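Local coordinates for protein beta-galactosidase (Streptococcus pneumoniae, PDB 4CUA) that hydrolyses beta-galactosides and carries the carbohydrate-binding module described here, which probably recognises galactose-containing glycans, at residues L19-D24 with S113-E118; P27-S32 with A46-N51; N51-N56 with N167-S172; V81-D86 with T171-V176. All blocks are in the same frame, centred on the assembly; numbering follows the deposited sequence. Where two conformers were deposited one is given.

Contacts 2, 3 and 4 adjoin one another in a calcium-binding beta sandwich, their centres about 10 to 12 Å apart. Strand 49-50 of contact 2 and strand 172-177 of contact 4 are neighbours in the sheet, and both contacts reach the calcium ion and one bound ethanediol: Asn47 binds the metal from contact 2, Thr174 and Glu175 from contact 4. Contact 3 continues both, sharing Asn51 with contact 2 and Thr171 and Ser172 with contact 4. Contact 1 lies farther off, its centre about 17 Å from that of contact 4. It joins contact 2 through a probable hydrogen bond from Val31 N to Ser113 OG (2.9 Å), and contact 3 through the salt bridge Arg54 NH2 to Asp24 OD1 (2.9 Å).

Contact 1 of 4, residues L19-D24 with S113-E118; sequences LAFASD and SFVGNE
The backbones of Ala22 and Ser23 meet a 3-10 turn at Val115 and Gly116, the two chain directions lying 64° apart. Two consecutive N-H groups of the turn are taken up by the carbonyls of the last strand residue and the one after it: Val115 N donates to Ala22 O at 2.9 Å, and Gly116 N to Ser23 O, also at 2.9 Å. The turn keeps its own shape through the bond from Asn117 N to Phe114 O. Val115 then lays its CG2 branch against the strand, 3.3 Å from Ala22 O and 3.9 Å from Phe21 CB. With CG1 placed anti to the backbone N (chi1 176°), it is the other methyl that faces Phe21, which in turn stacks its ring with Phe122. In this galactose-binding-like beta sandwich, residues 113-118 belong to the long connection between strands 94-100 and 128-130, and here that connection is pinned where strand 19-22 runs out into a loop. Beyond the strand, Asp24 starts away from the turn but swings its carboxylate back to Phe114. OD1 arrives in the plane of the ring at its rim, 3.4 Å from Phe114 CD1, where the C-H groups carry slight positive charge; carboxylate and ring are inclined to one another by 59°. The main charge partner of that same oxygen is Arg54, through a salt bridge. Ser113 O comes within 3.3 Å of Asp24 C and accepts a hydrogen bond from Ser25 OG, while the Ser23 hydroxyl bonds Ser60 N in the neighbouring strand.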
loop_
_atom_site.group_PDB
_atom_site.type_symbol
_atom_site.label_atom_id
_atom_site.label_comp_id
_atom_site.label_asym_id
_atom_site.label_seq_id
_atom_site.Cartn_x
_atom_site.Cartn_y
_atom_site.Cartn_z
ATOM N N LEU A 19 -7.425 -2.277 6.630
ATOM C CA LEU A 19 -6.244 -3.103 6.892
ATOM C C LEU A 19 -5.294 -2.900 5.746
ATOM O O LEU A 19 -5.673 -3.012 4.583
ATOM C CB LEU A 19 -6.643 -4.589 6.883
ATOM C CG LEU A 19 -5.606 -5.693 6.956
ATOM C CD1 LEU A 19 -4.932 -5.657 8.320
ATOM C CD2 LEU A 19 -6.337 -7.028 6.820
ATOM N N ALA A 20 -4.049 -2.585 6.072
ATOM C CA ALA A 20 -2.960 -2.601 5.089
ATOM C C ALA A 20 -2.519 -4.024 4.845
ATOM O O ALA A 20 -2.502 -4.896 5.741
ATOM C CB ALA A 20 -1.780 -1.779 5.606
ATOM N N PHE A 21 -2.122 -4.307 3.612
ATOM C CA PHE A 21 -1.637 -5.644 3.259
ATOM C C PHE A 21 -0.470 -5.456 2.270
ATOM O O PHE A 21 -0.324 -4.430 1.614
ATOM C CB PHE A 21 -2.763 -6.493 2.652
ATOM C CG PHE A 21 -3.350 -5.926 1.363
ATOM C CD1 PHE A 21 -2.806 -6.220 0.127
ATOM C CD2 PHE A 21 -4.500 -5.105 1.387
ATOM C CE1 PHE A 21 -3.354 -5.740 -1.024
ATOM C CE2 PHE A 21 -5.013 -4.614 0.238
ATOM C CZ PHE A 21 -4.431 -4.901 -0.973
ATOM N N ALA A 22 0.392 -6.491 2.192
ATOM C CA ALA A 22 1.505 -6.504 1.279
ATOM C C ALA A 22 1.714 -7.875 0.743
ATOM O O ALA A 22 1.385 -8.857 1.407
ATOM C CB ALA A 22 2.764 -6.044 1.947
ATOM N N SER A 23 2.242 -7.956 -0.471
ATOM C CA SER A 23 2.566 -9.291 -1.016
ATOM C C SER A 23 3.664 -9.979 -0.179
ATOM O O SER A 23 3.648 -11.197 0.010
ATOM C CB SER A 23 3.030 -9.110 -2.452
ATOM O OG SER A 23 4.081 -8.219 -2.578
ATOM N N ASP A 24 4.611 -9.214 0.314
ATOM C CA ASP A 24 5.730 -9.664 1.107
ATOM C C ASP A 24 6.298 -8.467 1.844
ATOM O O ASP A 24 6.140 -7.291 1.437
ATOM C CB ASP A 24 6.813 -10.309 0.228
ATOM C CG ASP A 24 7.828 -11.036 0.991
ATOM O OD1 ASP A 24 7.502 -11.705 1.974
ATOM O OD2 ASP A 24 9.052 -10.954 0.567
ATOM N N SER A 113 1.037 -9.014 6.091
ATOM C CA SER A 113 2.336 -8.562 5.597
ATOM C C SER A 113 2.896 -9.530 4.525
ATOM O O SER A 113 3.921 -9.203 3.942
ATOM C CB SER A 113 3.344 -8.421 6.734
ATOM O OG SER A 113 3.088 -7.209 7.467
ATOM N N PHE A 114 2.262 -10.679 4.393
ATOM C CA PHE A 114 2.829 -11.751 3.546
ATOM C C PHE A 114 1.763 -12.424 2.722
ATOM O O PHE A 114 1.608 -13.650 2.710
ATOM C CB PHE A 114 3.514 -12.794 4.454
ATOM C CG PHE A 114 4.539 -12.210 5.322
ATOM C CD1 PHE A 114 5.829 -11.977 4.881
ATOM C CD2 PHE A 114 4.229 -11.871 6.626
ATOM C CE1 PHE A 114 6.727 -11.400 5.745
ATOM C CE2 PHE A 114 5.153 -11.310 7.490
ATOM C CZ PHE A 114 6.407 -11.093 7.040
ATOM N N VAL A 115 0.932 -11.663 2.008
ATOM C CA VAL A 115 -0.228 -12.209 1.334
ATOM C C VAL A 115 0.205 -13.246 0.280
ATOM O O VAL A 115 -0.483 -14.204 0.030
ATOM C CB VAL A 115 -1.083 -11.077 0.741
ATOM C CG1 VAL A 115 -2.221 -11.670 -0.033
ATOM C CG2 VAL A 115 -1.610 -10.144 1.828
ATOM N N GLY A 116 1.362 -13.036 -0.294
ATOM C CA GLY A 116 1.851 -14.008 -1.282
ATOM C C GLY A 116 2.116 -15.382 -0.762
ATOM O O GLY A 116 2.291 -16.309 -1.584
ATOM N N ASN A 117 2.211 -15.552 0.547
ATOM C CA ASN A 117 2.425 -16.864 1.196
ATOM C C ASN A 117 1.165 -17.565 1.615
ATOM O O ASN A 117 1.234 -18.590 2.318
ATOM C CB ASN A 117 3.365 -16.678 2.349
ATOM C CG ASN A 117 4.110 -17.932 2.709
ATOM O OD1 ASN A 117 4.458 -18.719 1.837
ATOM N ND2 ASN A 117 4.379 -18.094 4.010
ATOM N N GLU A 118 -0.002 -17.122 1.153
ATOM C CA GLU A 118 -1.279 -17.780 1.459
ATOM C C GLU A 118 -2.171 -17.748 0.226
ATOM O O GLU A 118 -1.915 -16.972 -0.666
ATOM C CB GLU A 118 -1.963 -17.194 2.671
ATOM C CG GLU A 118 -2.465 -15.756 2.499
ATOM C CD GLU A 118 -3.000 -15.195 3.795
ATOM O OE1 GLU A 118 -2.211 -14.807 4.655
ATOM O OE2 GLU A 118 -4.245 -15.106 4.013
#

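Contact 2 of 4, residues P27-S32 with A46-N51; sequences PSDPVS and ANRWTN. With CA (calcium ion), chain C; EDO (1,2-ethanediol), chain F; EDO (1,2-ethanediol), chain D.
Asp29 OD2 is gripped by Thr50 OG1, which donates to it at 2.7 Å, by hydroxyl O2 of the chain D ethanediol at 2.6 Å, and by Asn26 ND2. The threonine hydroxyl reaches the anti side of the carboxylate, 27° out of its plane; its OG1 sits between backbone N and carbonyl carbon (chi1 82°), from where it also receives the N-H of Trp52. The second oxygen, Asp29 OD1, accepts from O2 of the chain F ethanediol at 2.9 Å. Arg48 stretches past the aspartate without forming a salt bridge to it: Asp29 OD1 is 4.3 Å from Arg48 NE and well out of the guanidinium plane. Instead NE donates to O2 of the chain D diol at 2.8 Å, and NH2 to its O1 at 2.9 Å. Deeper in, Val31 packs its CB 3.7 Å from Trp49 CD1, and the indole N-H is used by Asp24 O. The neighbouring Asn47 takes no part here and binds the calcium ion through OD1 at 2.3 Å. Each hydroxyl of the chain D diol thus accepts from Arg48 and donates to a carboxylate, O2 to Asp29 and O1 to Asp86. Such paired donors and acceptors suit adjacent sugar hydroxyls, so the diol, although probably from the crystallisation liquor, may mark a carbohydrate-binding pocket.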
loop_
_atom_site.group_PDB
_atom_site.type_symbol
_atom_site.label_atom_id
_atom_site.label_comp_id
_atom_site.label_asym_id
_atom_site.label_seq_id
_atom_site.Cartn_x
_atom_site.Cartn_y
_atom_site.Cartn_z
ATOM N N PRO A 27 10.323 -8.806 7.723
ATOM C CA PRO A 27 9.436 -9.055 8.863
ATOM C C PRO A 27 9.448 -8.022 9.960
ATOM O O PRO A 27 8.409 -7.845 10.604
ATOM C CB PRO A 27 9.897 -10.416 9.346
ATOM C CG PRO A 27 10.300 -11.078 8.084
ATOM C CD PRO A 27 11.031 -10.027 7.317
ATOM N N SER A 28 10.533 -7.329 10.183
ATOM C CA SER A 28 10.591 -6.308 11.233
ATOM C C SER A 28 9.988 -4.970 10.762
ATOM O O SER A 28 9.921 -4.005 11.567
ATOM C CB SER A 28 12.047 -6.039 11.680
ATOM O OG SER A 28 12.779 -5.633 10.572
ATOM N N ASP A 29 9.547 -4.931 9.493
ATOM C CA ASP A 29 8.911 -3.769 8.872
ATOM C C ASP A 29 7.521 -4.161 8.363
ATOM O O ASP A 29 7.256 -4.113 7.153
ATOM C CB ASP A 29 9.726 -3.257 7.697
ATOM C CG ASP A 29 11.064 -2.694 8.077
ATOM O OD1 ASP A 29 11.180 -1.968 9.082
ATOM O OD2 ASP A 29 12.018 -2.887 7.251
ATOM N N PRO A 30 6.636 -4.558 9.278
ATOM C CA PRO A 30 5.327 -5.073 8.831
ATOM C C PRO A 30 4.523 -4.000 8.127
ATOM O O PRO A 30 4.675 -2.802 8.414
ATOM C CB PRO A 30 4.645 -5.463 10.115
ATOM C CG PRO A 30 5.333 -4.638 11.159
ATOM C CD PRO A 30 6.758 -4.579 10.722
ATOM N N VAL A 31 3.642 -4.387 7.223
ATOM C CA VAL A 31 2.866 -3.437 6.429
ATOM C C VAL A 31 1.870 -2.659 7.246
ATOM O O VAL A 31 1.449 -1.618 6.816
ATOM C CB VAL A 31 2.202 -4.173 5.223
ATOM C CG1 VAL A 31 1.020 -4.982 5.677
ATOM C CG2 VAL A 31 1.835 -3.161 4.121
ATOM N N SER A 32 1.491 -3.156 8.399
ATOM C CA SER A 32 0.634 -2.394 9.335
ATOM C C SER A 32 1.264 -1.048 9.672
ATOM O O SER A 32 0.579 -0.081 10.008
ATOM C CB SER A 32 0.396 -3.222 10.619
ATOM O OG SER A 32 1.621 -3.640 11.182
ATOM N N ALA A 46 12.153 4.302 13.699
ATOM C CA ALA A 46 11.936 3.589 12.473
ATOM C C ALA A 46 10.478 3.213 12.418
ATOM O O ALA A 46 9.946 2.550 13.339
ATOM C CB ALA A 46 12.801 2.364 12.370
ATOM N N ASN A 47 9.826 3.615 11.338
ATOM C CA ASN A 47 8.408 3.280 11.141
ATOM C C ASN A 47 8.133 3.182 9.632
ATOM O O ASN A 47 8.101 4.177 8.928
ATOM C CB ASN A 47 7.500 4.369 11.726
ATOM C CG ASN A 47 6.035 3.999 11.564
ATOM O OD1 ASN A 47 5.398 4.383 10.565
ATOM N ND2 ASN A 47 5.524 3.250 12.493
ATOM N N ARG A 48 8.088 1.968 9.133
ATOM C CA ARG A 48 7.997 1.757 7.701
ATOM C C ARG A 48 7.656 0.336 7.371
ATOM O O ARG A 48 7.988 -0.574 8.142
ATOM C CB ARG A 48 9.283 2.192 7.026
ATOM C CG ARG A 48 10.537 1.576 7.629
ATOM C CD ARG A 48 11.756 2.043 6.893
ATOM N NE ARG A 48 13.007 1.557 7.455
ATOM C CZ ARG A 48 13.711 2.183 8.399
ATOM N NH1 ARG A 48 13.298 3.283 8.980
ATOM N NH2 ARG A 48 14.858 1.621 8.825
ATOM N N TRP A 49 6.977 0.127 6.221
ATOM C CA TRP A 49 7.026 -1.132 5.538
ATOM C C TRP A 49 8.220 -1.096 4.613
ATOM O O TRP A 49 8.527 -0.072 3.998
ATOM C CB TRP A 49 5.780 -1.332 4.686
ATOM C CG TRP A 49 5.936 -2.478 3.716
ATOM C CD1 TRP A 49 5.660 -3.752 3.959
ATOM C CD2 TRP A 49 6.426 -2.398 2.359
ATOM N NE1 TRP A 49 5.931 -4.514 2.846
ATOM C CE2 TRP A 49 6.430 -3.714 1.867
ATOM C CE3 TRP A 49 6.876 -1.371 1.563
ATOM C CZ2 TRP A 49 6.827 -4.017 0.559
ATOM C CZ3 TRP A 49 7.262 -1.675 0.249
ATOM C CH2 TRP A 49 7.237 -2.989 -0.217
ATOM N N THR A 50 8.933 -2.223 4.521
ATOM C CA THR A 50 9.901 -2.401 3.430
ATOM C C THR A 50 9.852 -3.844 3.038
ATOM O O THR A 50 9.345 -4.676 3.763
ATOM C CB THR A 50 11.347 -2.063 3.838
ATOM O OG1 THR A 50 11.928 -3.171 4.520
ATOM C CG2 THR A 50 11.505 -0.826 4.695
ATOM N N ASN A 51 10.456 -4.109 1.871
ATOM C CA ASN A 51 10.773 -5.491 1.457
ATOM C C ASN A 51 12.308 -5.606 1.387
ATOM O O ASN A 51 12.819 -6.352 0.529
ATOM C CB ASN A 51 10.079 -5.917 0.215
ATOM C CG ASN A 51 10.431 -5.101 -0.997
ATOM O OD1 ASN A 51 11.008 -4.024 -0.869
ATOM N ND2 ASN A 51 10.028 -5.588 -2.191
HETATM CA CA CA C . 3.449 4.778 9.453
HETATM C C1 EDO F . 9.246 -0.869 12.955
HETATM O O1 EDO F . 8.436 -1.956 12.580
HETATM C C2 EDO F . 10.302 -0.613 11.894
HETATM O O2 EDO F . 9.709 -0.100 10.670
HETATM C C1 EDO D . 15.794 -0.533 5.893
HETATM O O1 EDO D . 16.529 0.172 6.879
HETATM C C2 EDO D . 14.983 -1.679 6.457
HETATM O O2 EDO D . 13.961 -1.109 7.342
#

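Contact 3 of 4, residues N51-N56 with N167-S172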
loop_
_atom_site.group_PDB
_atom_site.type_symbol
_atom_site.label_atom_id
_atom_site.label_comp_id
_atom_site.label_asym_id
_atom_site.label_seq_id
_atom_site.Cartn_x
_atom_site.Cartn_y
_atom_site.Cartn_z
ATOM N N ASN A 51 10.456 -4.109 1.871
ATOM C CA ASN A 51 10.773 -5.491 1.457
ATOM C C ASN A 51 12.308 -5.606 1.387
ATOM O O ASN A 51 12.819 -6.352 0.529
ATOM C CB ASN A 51 10.079 -5.917 0.215
ATOM C CG ASN A 51 10.431 -5.101 -0.997
ATOM O OD1 ASN A 51 11.008 -4.024 -0.869
ATOM N ND2 ASN A 51 10.028 -5.588 -2.191
ATOM N N TRP A 52 13.000 -4.947 2.285
ATOM C CA TRP A 52 14.464 -4.968 2.348
ATOM C C TRP A 52 14.950 -6.410 2.475
ATOM O O TRP A 52 14.531 -7.139 3.313
ATOM C CB TRP A 52 14.947 -4.107 3.501
ATOM C CG TRP A 52 16.430 -4.128 3.681
ATOM C CD1 TRP A 52 17.346 -3.368 2.992
ATOM C CD2 TRP A 52 17.161 -4.896 4.630
ATOM N NE1 TRP A 52 18.615 -3.675 3.450
ATOM C CE2 TRP A 52 18.522 -4.567 4.465
ATOM C CE3 TRP A 52 16.818 -5.835 5.581
ATOM C CZ2 TRP A 52 19.548 -5.194 5.211
ATOM C CZ3 TRP A 52 17.849 -6.452 6.342
ATOM C CH2 TRP A 52 19.180 -6.119 6.138
ATOM N N ASN A 53 15.890 -6.755 1.609
ATOM C CA ASN A 53 16.555 -8.057 1.579
ATOM C C ASN A 53 15.601 -9.220 1.386
ATOM O O ASN A 53 15.913 -10.338 1.805
ATOM C CB ASN A 53 17.412 -8.213 2.807
ATOM C CG ASN A 53 18.444 -9.317 2.647
ATOM O OD1 ASN A 53 18.971 -9.483 1.559
ATOM N ND2 ASN A 53 18.682 -10.086 3.709
ATOM N N ARG A 54 14.466 -9.029 0.733
ATOM C CA ARG A 54 13.535 -10.097 0.459
ATOM C C ARG A 54 13.823 -10.621 -0.945
ATOM O O ARG A 54 14.488 -9.959 -1.756
ATOM C CB ARG A 54 12.056 -9.666 0.677
ATOM C CG ARG A 54 11.728 -9.252 2.088
ATOM C CD ARG A 54 11.829 -10.397 3.090
ATOM N NE ARG A 54 10.746 -11.338 2.917
ATOM C CZ ARG A 54 10.517 -12.360 3.761
ATOM N NH1 ARG A 54 11.366 -12.629 4.764
ATOM N NH2 ARG A 54 9.428 -13.060 3.612
ATOM N N SER A 55 13.318 -11.784 -1.254
ATOM C CA SER A 55 13.727 -12.457 -2.469
ATOM C C SER A 55 13.142 -11.868 -3.747
ATOM O O SER A 55 13.762 -11.945 -4.815
ATOM C CB SER A 55 13.386 -13.936 -2.350
ATOM O OG SER A 55 11.979 -14.132 -2.172
ATOM N N ASN A 56 11.938 -11.296 -3.706
ATOM C CA ASN A 56 11.309 -10.767 -4.903
ATOM C C ASN A 56 11.581 -9.277 -4.959
ATOM O O ASN A 56 11.296 -8.565 -3.991
ATOM C CB ASN A 56 9.780 -10.997 -4.916
ATOM C CG ASN A 56 9.132 -10.738 -6.274
ATOM O OD1 ASN A 56 9.631 -10.025 -7.157
ATOM N ND2 ASN A 56 7.969 -11.316 -6.411
ATOM N N ASN A 167 19.933 -0.011 -7.329
ATOM C CA ASN A 167 20.918 0.271 -6.320
ATOM C C ASN A 167 20.443 0.142 -4.857
ATOM O O ASN A 167 21.146 0.530 -3.934
ATOM C CB ASN A 167 21.601 1.633 -6.569
ATOM C CG ASN A 167 20.706 2.826 -6.290
ATOM O OD1 ASN A 167 19.506 2.709 -6.064
ATOM N ND2 ASN A 167 21.314 3.991 -6.269
ATOM N N LYS A 168 19.259 -0.437 -4.662
ATOM C CA LYS A 168 18.728 -0.635 -3.324
ATOM C C LYS A 168 18.459 -2.117 -3.104
ATOM O O LYS A 168 18.332 -2.884 -4.060
ATOM C CB LYS A 168 17.426 0.159 -3.196
ATOM C CG LYS A 168 17.543 1.655 -3.308
ATOM C CD LYS A 168 18.407 2.297 -2.263
ATOM C CE LYS A 168 18.368 3.825 -2.332
ATOM N NZ LYS A 168 19.138 4.427 -1.249
ATOM N N ARG A 169 18.255 -2.480 -1.842
ATOM C CA ARG A 169 17.916 -3.831 -1.469
ATOM C C ARG A 169 16.371 -3.962 -1.170
ATOM O O ARG A 169 15.881 -5.023 -0.799
ATOM C CB ARG A 169 18.766 -4.269 -0.282
ATOM C CG ARG A 169 20.288 -4.390 -0.601
ATOM C CD ARG A 169 21.109 -4.659 0.622
ATOM N NE ARG A 169 20.958 -6.076 1.050
ATOM C CZ ARG A 169 21.439 -6.558 2.190
ATOM N NH1 ARG A 169 22.142 -5.822 3.017
ATOM N NH2 ARG A 169 21.244 -7.852 2.451
ATOM N N GLY A 170 15.631 -2.849 -1.344
ATOM C CA GLY A 170 14.185 -2.901 -1.220
ATOM C C GLY A 170 13.556 -1.553 -1.410
ATOM O O GLY A 170 14.247 -0.548 -1.542
ATOM N N THR A 171 12.209 -1.604 -1.397
ATOM C CA THR A 171 11.331 -0.437 -1.470
ATOM C C THR A 171 10.879 -0.168 -0.054
ATOM O O THR A 171 10.819 -1.070 0.778
ATOM C CB THR A 171 10.163 -0.702 -2.393
ATOM O OG1 THR A 171 10.724 -0.994 -3.692
ATOM C CG2 THR A 171 9.278 0.529 -2.533
ATOM N N SER A 172 10.562 1.089 0.209
ATOM C CA SER A 172 10.222 1.508 1.549
ATOM C C SER A 172 9.148 2.614 1.618
ATOM O O SER A 172 9.245 3.621 0.933
ATOM C CB SER A 172 11.476 2.004 2.247
ATOM O OG SER A 172 11.260 2.464 3.581
HETATM O O HOH W 1 9.705 -3.598 -4.400
HETATM O O HOH W 2 19.810 -7.877 -0.688
HETATM O O HOH W 3 15.451 -7.558 -2.620
#
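The guanidinium of Arg169 has the benzo part of Trp52 over one face and, at its edge, Asn53 OD1 and a water. The overlap is tilted, with ring and guanidinium planes 55° apart and NH1 3.5 Å from Trp52 CZ2; the arginine runs alongside the indole, which has CB of Asn53 over one of its faces. At the guanidinium edge Arg169 NH2 makes a weak bond of 2.9 Å to Asn53 OD1. Water 2 closes the same gap, accepting from Arg169 NE at 2.8 Å and donating to that amide oxygen. A bend at chi3 (75°) turns the guanidinium toward Asn53, alongside the indole. Asn51 to Arg54 form a type II beta turn, with Trp52 and Asn53 at its corners and Arg54 N bonded to Asn51 O. It leads from strand 49-50 towards strand 58-67 of the sandwich, and lies against the approach to strand 172-177. Asn53 N donates to Arg169 O at 3.0 Å, from above the carbonyl plane. Gly170, in an almost fully extended conformation, passes so close that its CA is 4.1 Å from that of Trp52. Next along, Asn51 holds Thr171 twice: its backbone N donates to Thr171 O at 3.2 Å, and its OD1 accepts from Thr171 N at 2.8 Å, nearly straight at 168°. The other end of the amide is also occupied, since water 1 accepts from both Asn51 ND2 and Thr171 OG1.

Contact 4 of 4, residues V81-D86 with T171-V176; sequences VGFHED and TSITEV. With CA (calcium ion), chain C; EDO (1,2-ethanediol), chain D.
Val81, Phe83, Ile173 and Val176 turn their side chains to the same face of an antiparallel strand pair. Ile173 crosses Val81, bringing CG1 to 3.6 Å from Val81 CG1, and runs beside Phe83, where the same CG1 is 3.9 Å from Phe83 CD1. Val81 CG1 in turn covers one face of the Phe83 ring, offset toward its rim, while Ser172 O approaches the ring edge. Phe148 of the adjoining strand 145-155 and Met162 of strand 157-163 also pack on these side chains. Further along, Ser172 points its hydroxyl anti to the backbone N (chi1 179°), which sets it at the edge of the His84 imidazole, 2.7 Å from ND1. Either atom could donate in this bond. The two residues are tied a second time by His84 N to Ser172 O at 3.1 Å, whereas His84 O is buried with no partner in the model. Between these groups the regular pairing breaks at a beta bulge: Gly82 takes Thr174 N on its carbonyl at 2.9 Å and gives its own N-H to Glu175 O at 2.8 Å, so two residues face one. Thr174, with a helix-like psi of -32°, turns the chain at this corner. Its carbonyl O binds calcium at 2.4 Å, and Glu175 OE1, on a chain bent at chi2, binds it at 2.3 Å. Asn33, Asp36, Leu38 and Asn47 complete the site. The ion thereby ties the bulged strand to the long loop between strands 19-22 and 49-50. Lys37 is a second partner of the Glu175 carboxylate, and calcium and lysine would be expected to keep it ionised in its buried setting.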
loop_
_atom_site.group_PDB
_atom_site.type_symbol
_atom_site.label_atom_id
_atom_site.label_comp_id
_atom_site.label_asym_id
_atom_site.label_seq_id
_atom_site.Cartn_x
_atom_site.Cartn_y
_atom_site.Cartn_z
ATOM N N VAL A 81 1.640 8.438 -0.886
ATOM C CA VAL A 81 2.649 7.497 -0.375
ATOM C C VAL A 81 3.884 8.240 0.034
ATOM O O VAL A 81 4.535 8.916 -0.759
ATOM C CB VAL A 81 3.051 6.475 -1.432
ATOM C CG1 VAL A 81 4.032 5.435 -0.858
ATOM C CG2 VAL A 81 1.865 5.799 -2.032
ATOM N N GLY A 82 4.245 8.065 1.290
ATOM C CA GLY A 82 5.469 8.624 1.833
ATOM C C GLY A 82 6.600 7.625 1.700
ATOM O O GLY A 82 6.738 6.744 2.527
ATOM N N PHE A 83 7.387 7.762 0.666
ATOM C CA PHE A 83 8.552 6.907 0.513
ATOM C C PHE A 83 9.647 7.286 1.484
ATOM O O PHE A 83 9.930 8.479 1.718
ATOM C CB PHE A 83 9.046 6.948 -0.950
ATOM C CG PHE A 83 8.073 6.358 -1.921
ATOM C CD1 PHE A 83 7.840 4.989 -1.943
ATOM C CD2 PHE A 83 7.323 7.160 -2.787
ATOM C CE1 PHE A 83 6.912 4.448 -2.831
ATOM C CE2 PHE A 83 6.390 6.619 -3.644
ATOM C CZ PHE A 83 6.182 5.261 -3.672
ATOM N N HIS A 84 10.380 6.289 1.970
ATOM C CA HIS A 84 11.515 6.459 2.826
ATOM C C HIS A 84 12.767 5.941 2.143
ATOM O O HIS A 84 12.683 5.065 1.340
ATOM C CB HIS A 84 11.243 5.792 4.201
ATOM C CG HIS A 84 12.476 5.344 4.930
ATOM N ND1 HIS A 84 13.106 4.174 4.626
ATOM C CD2 HIS A 84 13.220 5.936 5.890
ATOM C CE1 HIS A 84 14.173 4.023 5.390
ATOM N NE2 HIS A 84 14.271 5.080 6.175
ATOM N N GLU A 85 13.903 6.507 2.482
ATOM C CA GLU A 85 15.158 5.999 1.924
ATOM C C GLU A 85 16.269 6.065 2.935
ATOM O O GLU A 85 16.393 7.001 3.723
ATOM C CB GLU A 85 15.577 6.771 0.666
ATOM C CG GLU A 85 16.027 8.194 0.903
ATOM C CD GLU A 85 16.515 8.874 -0.367
ATOM O OE1 GLU A 85 16.619 8.221 -1.407
ATOM O OE2 GLU A 85 16.772 10.092 -0.327
ATOM N N ASP A 86 17.125 5.050 2.856
ATOM C CA ASP A 86 18.383 4.985 3.594
ATOM C C ASP A 86 19.386 4.243 2.650
ATOM O O ASP A 86 19.097 4.098 1.478
ATOM C CB ASP A 86 18.237 4.420 5.000
ATOM C CG ASP A 86 17.778 2.941 5.039
ATOM O OD1 ASP A 86 17.920 2.198 4.052
ATOM O OD2 ASP A 86 17.300 2.567 6.162
ATOM N N THR A 171 12.209 -1.604 -1.397
ATOM C CA THR A 171 11.331 -0.437 -1.470
ATOM C C THR A 171 10.879 -0.168 -0.054
ATOM O O THR A 171 10.819 -1.070 0.778
ATOM C CB THR A 171 10.163 -0.702 -2.393
ATOM O OG1 THR A 171 10.724 -0.994 -3.692
ATOM C CG2 THR A 171 9.278 0.529 -2.533
ATOM N N SER A 172 10.562 1.089 0.209
ATOM C CA SER A 172 10.222 1.508 1.549
ATOM C C SER A 172 9.148 2.614 1.618
ATOM O O SER A 172 9.245 3.621 0.933
ATOM C CB SER A 172 11.476 2.004 2.247
ATOM O OG SER A 172 11.260 2.464 3.581
ATOM N N ILE A 173 8.207 2.459 2.526
ATOM C CA ILE A 173 7.073 3.372 2.720
ATOM C C ILE A 173 6.824 3.559 4.206
ATOM O O ILE A 173 6.571 2.604 4.916
ATOM C CB ILE A 173 5.812 2.795 2.082
ATOM C CG1 ILE A 173 5.937 2.700 0.566
ATOM C CG2 ILE A 173 4.576 3.652 2.440
ATOM C CD1 ILE A 173 4.809 1.901 -0.089
ATOM N N THR A 174 6.830 4.835 4.652
ATOM C CA THR A 174 6.485 5.100 6.077
ATOM C C THR A 174 4.950 5.190 6.318
ATOM O O THR A 174 4.491 4.779 7.349
ATOM C CB THR A 174 7.198 6.308 6.629
ATOM O OG1 THR A 174 6.823 6.473 8.004
ATOM C CG2 THR A 174 6.980 7.563 5.888
ATOM N N GLU A 175 4.222 5.666 5.316
ATOM C CA GLU A 175 2.758 5.847 5.456
ATOM C C GLU A 175 2.168 5.995 4.095
ATOM O O GLU A 175 2.772 6.604 3.227
ATOM C CB GLU A 175 2.486 7.095 6.332
ATOM C CG GLU A 175 1.069 7.209 6.884
ATOM C CD GLU A 175 0.697 6.269 7.980
ATOM O OE1 GLU A 175 1.510 5.435 8.424
ATOM O OE2 GLU A 175 -0.489 6.341 8.470
ATOM N N VAL A 176 0.932 5.476 3.970
ATOM C CA VAL A 176 0.078 5.812 2.850
ATOM C C VAL A 176 -1.140 6.514 3.401
ATOM O O VAL A 176 -1.468 6.337 4.580
ATOM C CB VAL A 176 -0.367 4.600 2.039
ATOM C CG1 VAL A 176 0.865 3.809 1.578
ATOM C CG2 VAL A 176 -1.333 3.711 2.812
HETATM CA CA CA C . 3.449 4.778 9.453
HETATM C C1 EDO D . 15.794 -0.533 5.893
HETATM O O1 EDO D . 16.529 0.172 6.879
HETATM C C2 EDO D . 14.983 -1.679 6.457
HETATM O O2 EDO D . 13.961 -1.109 7.342
#